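Local coordinates for protein dTDP Sugar Isomerase (Desulfovibrio desulfuricans subsp. desulfuricans str. G20, PDB 3EJK) that probably epimerises the sugar ring of dTDP-4-dehydro-6-deoxy-glucose at its third and fifth carbons, giving dTDP-4-dehydro-rhamnose, at residues I55-K66 with F126-A137. Residues are numbered along the deposited sequence; the frame is centred on the assembly and turned at random.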
# COMPACT_ATOMS: atom_id res chain seq x y z
N ILE A 55 3.07 7.62 2.72
CA ILE A 55 2.59 6.45 1.97
C ILE A 55 1.12 6.67 1.68
O ILE A 55 0.31 6.93 2.59
CB ILE A 55 2.79 5.10 2.70
CG1 ILE A 55 2.11 3.97 1.89
CG2 ILE A 55 2.21 5.12 4.08
CD1 ILE A 55 2.82 3.61 0.56
N TYR A 56 0.80 6.66 0.38
CA TYR A 56 -0.58 6.74 -0.11
C TYR A 56 -0.77 5.82 -1.31
O TYR A 56 0.19 5.30 -1.88
CB TYR A 56 -0.98 8.17 -0.52
CG TYR A 56 -0.36 8.68 -1.80
CD1 TYR A 56 0.89 9.29 -1.79
CD2 TYR A 56 -1.01 8.53 -3.03
CE1 TYR A 56 1.46 9.76 -2.98
CE2 TYR A 56 -0.43 8.98 -4.21
CZ TYR A 56 0.80 9.59 -4.17
OH TYR A 56 1.38 10.04 -5.33
N PHE A 57 -2.02 5.67 -1.67
CA PHE A 57 -2.45 4.87 -2.81
C PHE A 57 -3.26 5.67 -3.80
O PHE A 57 -3.90 6.68 -3.46
CB PHE A 57 -3.29 3.68 -2.36
CG PHE A 57 -2.73 2.98 -1.20
CD1 PHE A 57 -1.59 2.21 -1.34
CD2 PHE A 57 -3.31 3.10 0.05
CE1 PHE A 57 -1.05 1.56 -0.25
CE2 PHE A 57 -2.77 2.44 1.16
CZ PHE A 57 -1.64 1.66 1.00
N SER A 58 -3.19 5.18 -5.02
CA SER A 58 -3.91 5.76 -6.12
C SER A 58 -4.60 4.66 -6.89
O SER A 58 -3.96 3.75 -7.43
CB SER A 58 -2.95 6.53 -7.04
OG SER A 58 -3.63 7.14 -8.11
N GLU A 59 -5.93 4.73 -6.91
CA GLU A 59 -6.69 3.78 -7.68
C GLU A 59 -6.79 4.29 -9.09
O GLU A 59 -6.95 5.49 -9.31
CB GLU A 59 -8.07 3.58 -7.10
CG GLU A 59 -8.92 2.69 -7.94
CD GLU A 59 -10.13 2.20 -7.21
OE1 GLU A 59 -11.12 2.94 -7.07
OE2 GLU A 59 -10.10 1.03 -6.79
N VAL A 60 -6.60 3.38 -10.03
CA VAL A 60 -6.74 3.69 -11.44
C VAL A 60 -7.68 2.68 -12.05
O VAL A 60 -7.37 1.49 -12.09
CB VAL A 60 -5.39 3.71 -12.20
CG1 VAL A 60 -5.59 4.23 -13.63
CG2 VAL A 60 -4.38 4.59 -11.47
N LEU A 61 -8.84 3.16 -12.49
CA LEU A 61 -9.83 2.28 -13.12
C LEU A 61 -9.30 1.84 -14.49
O LEU A 61 -8.49 2.54 -15.10
CB LEU A 61 -11.19 2.97 -13.26
CG LEU A 61 -11.84 3.34 -11.94
CD1 LEU A 61 -13.20 3.95 -12.22
CD2 LEU A 61 -11.99 2.13 -11.06
N PRO A 62 -9.78 0.70 -14.98
CA PRO A 62 -9.24 0.19 -16.25
C PRO A 62 -9.36 1.14 -17.39
O PRO A 62 -10.41 1.72 -17.63
CB PRO A 62 -10.05 -1.10 -16.52
CG PRO A 62 -11.20 -1.07 -15.58
CD PRO A 62 -10.81 -0.19 -14.41
N ARG A 63 -8.24 1.27 -18.07
CA ARG A 63 -8.05 2.08 -19.29
C ARG A 63 -8.04 3.55 -19.01
O ARG A 63 -7.98 4.35 -19.93
CB ARG A 63 -9.10 1.79 -20.38
CG ARG A 63 -9.31 0.33 -20.70
CD ARG A 63 -8.07 -0.37 -21.13
NE ARG A 63 -8.35 -1.79 -21.31
CZ ARG A 63 -8.55 -2.39 -22.48
NH1 ARG A 63 -8.45 -1.72 -23.61
NH2 ARG A 63 -8.80 -3.69 -22.52
N ARG A 64 -8.09 3.90 -17.73
CA ARG A 64 -8.00 5.28 -17.27
C ARG A 64 -6.54 5.74 -17.13
O ARG A 64 -5.62 4.99 -16.75
CB ARG A 64 -8.78 5.49 -15.97
CG ARG A 64 -10.29 5.20 -16.10
CD ARG A 64 -10.95 6.00 -17.18
NE ARG A 64 -10.82 7.44 -16.94
CZ ARG A 64 -11.70 8.16 -16.26
NH1 ARG A 64 -12.76 7.58 -15.75
NH2 ARG A 64 -11.50 9.45 -16.09
N VAL A 65 -6.36 7.01 -17.45
CA VAL A 65 -5.04 7.67 -17.44
C VAL A 65 -4.90 8.76 -16.40
O VAL A 65 -5.80 9.58 -16.21
CB VAL A 65 -4.78 8.32 -18.81
CG1 VAL A 65 -3.45 9.08 -18.84
CG2 VAL A 65 -4.85 7.27 -19.93
N LYS A 66 -3.77 8.76 -15.71
CA LYS A 66 -3.41 9.83 -14.78
C LYS A 66 -2.08 10.42 -15.21
O LYS A 66 -1.01 9.87 -14.94
CB LYS A 66 -3.35 9.36 -13.33
CG LYS A 66 -4.69 8.92 -12.77
CD LYS A 66 -4.59 8.62 -11.28
CE LYS A 66 -5.96 8.34 -10.67
NZ LYS A 66 -5.96 8.40 -9.18
N PHE A 126 0.64 7.63 -15.86
CA PHE A 126 0.37 6.19 -15.84
C PHE A 126 -1.09 5.88 -16.10
O PHE A 126 -1.97 6.73 -15.91
CB PHE A 126 0.86 5.55 -14.53
CG PHE A 126 0.33 6.21 -13.28
CD1 PHE A 126 -0.88 5.83 -12.74
CD2 PHE A 126 1.05 7.20 -12.64
CE1 PHE A 126 -1.36 6.41 -11.58
CE2 PHE A 126 0.57 7.80 -11.50
CZ PHE A 126 -0.64 7.41 -10.96
N ALA A 127 -1.30 4.67 -16.58
CA ALA A 127 -2.63 4.16 -16.90
C ALA A 127 -2.78 2.68 -16.59
O ALA A 127 -1.85 1.91 -16.73
CB ALA A 127 -2.95 4.42 -18.37
N ALA A 128 -4.00 2.32 -16.20
CA ALA A 128 -4.35 0.94 -15.90
C ALA A 128 -4.70 0.20 -17.18
O ALA A 128 -5.49 0.66 -17.99
CB ALA A 128 -5.54 0.87 -14.90
N THR A 129 -4.09 -0.96 -17.33
CA THR A 129 -4.34 -1.83 -18.48
C THR A 129 -5.31 -2.93 -18.11
O THR A 129 -5.58 -3.22 -16.94
CB THR A 129 -3.04 -2.50 -18.98
OG1 THR A 129 -2.56 -3.39 -17.97
CG2 THR A 129 -1.97 -1.46 -19.29
N GLY A 130 -5.89 -3.53 -19.12
CA GLY A 130 -6.79 -4.65 -18.88
C GLY A 130 -8.20 -4.22 -18.56
O GLY A 130 -8.65 -3.15 -18.96
N ASP A 131 -8.88 -5.05 -17.79
CA ASP A 131 -10.29 -4.82 -17.51
C ASP A 131 -10.66 -4.82 -16.04
O ASP A 131 -11.82 -4.98 -15.68
CB ASP A 131 -11.15 -5.83 -18.27
CG ASP A 131 -10.96 -7.25 -17.79
OD1 ASP A 131 -10.21 -7.44 -16.81
OD2 ASP A 131 -11.57 -8.16 -18.39
N THR A 132 -9.65 -4.65 -15.20
CA THR A 132 -9.85 -4.50 -13.75
C THR A 132 -8.96 -3.38 -13.21
O THR A 132 -7.95 -3.05 -13.82
CB THR A 132 -9.65 -5.83 -12.98
OG1 THR A 132 -8.30 -6.29 -13.13
CG2 THR A 132 -10.61 -6.88 -13.48
N PRO A 133 -9.35 -2.78 -12.09
CA PRO A 133 -8.59 -1.65 -11.58
C PRO A 133 -7.22 -1.98 -11.04
O PRO A 133 -6.93 -3.12 -10.64
CB PRO A 133 -9.48 -1.08 -10.46
CG PRO A 133 -10.79 -1.82 -10.55
CD PRO A 133 -10.51 -3.11 -11.24
N ALA A 134 -6.39 -0.96 -11.05
CA ALA A 134 -5.07 -1.03 -10.49
C ALA A 134 -5.04 -0.22 -9.21
O ALA A 134 -5.84 0.70 -9.00
CB ALA A 134 -4.02 -0.52 -11.49
N LEU A 135 -4.14 -0.63 -8.34
CA LEU A 135 -3.86 0.11 -7.10
C LEU A 135 -2.37 0.37 -7.07
O LEU A 135 -1.56 -0.55 -6.97
CB LEU A 135 -4.26 -0.66 -5.84
CG LEU A 135 -4.14 0.24 -4.60
CD1 LEU A 135 -5.36 1.22 -4.55
CD2 LEU A 135 -4.03 -0.55 -3.34
N VAL A 136 -2.04 1.64 -7.20
CA VAL A 136 -0.66 2.08 -7.18
C VAL A 136 -0.36 2.56 -5.78
O VAL A 136 -1.12 3.33 -5.20
CB VAL A 136 -0.46 3.27 -8.19
CG1 VAL A 136 0.97 3.68 -8.25
CG2 VAL A 136 -0.98 2.90 -9.58
N ALA A 137 0.75 2.08 -5.22
CA ALA A 137 1.21 2.53 -3.93
C ALA A 137 2.42 3.40 -4.15
O ALA A 137 3.26 3.14 -5.01
CB ALA A 137 1.55 1.35 -3.01
O HOH W 1 -7.88 -0.47 -7.06
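F126 pairs with K66 where two strand-loop-strand connections between the facing sheets of a cupin-type beta barrel lie together. Strands 123-128 and 65-71 belong to one sheet, 134-140 and 54-60 to the other. F126 and K66 form an antiparallel hydrogen-bonded pair, and the bond from K66 N to F126 O is 2.7 Å long and nearly straight. With chi1 at 54°, F126 CG lies between the backbone N and the carbonyl carbon, which brings the ring against V60 and K66. K66 CB lies over one ring face as a CH-pi contact. V60 CG2 comes in the ring plane to the edge, 3.5 Å from F126 CE1. K66 runs on extended, and its NZ bonds to S58 OG and E59 O, to G36 O of the second subunit and to a bound citrate. S58 OG also bonds to the citrate, which probably comes from the crystallisation liquor but may mark a pocket.

A127 CB touches V65 CG2. A128 CB packs on V60 CG1 at 3.6 Å, and A128 O accepts a bond from R63 N within the type II turn L61-R64. G130 O receives R63 NE at 2.7 Å, in the guanidinium plane. R63 is bent at chi2 (-57°), which folds its end back to this carbonyl. P62 CB rests on G130 O at 3.5 Å. P133 packs against L61 CD2 and P62 CD.

From A134 on, the chain pairs with strand 54-60. A134 and V60 exchange two backbone bonds, as do V136 and S58. L135 CD1 reaches F57 CB at 3.9 Å. E59 turns its carboxylate to R109 of the second subunit in a salt bridge. One water gives a hydrogen to E59 OE2 and, weakly, to A134 O. At the last pair, A137 CB lies at the edge of the F57 ring, 3.7 Å from F57 CD1.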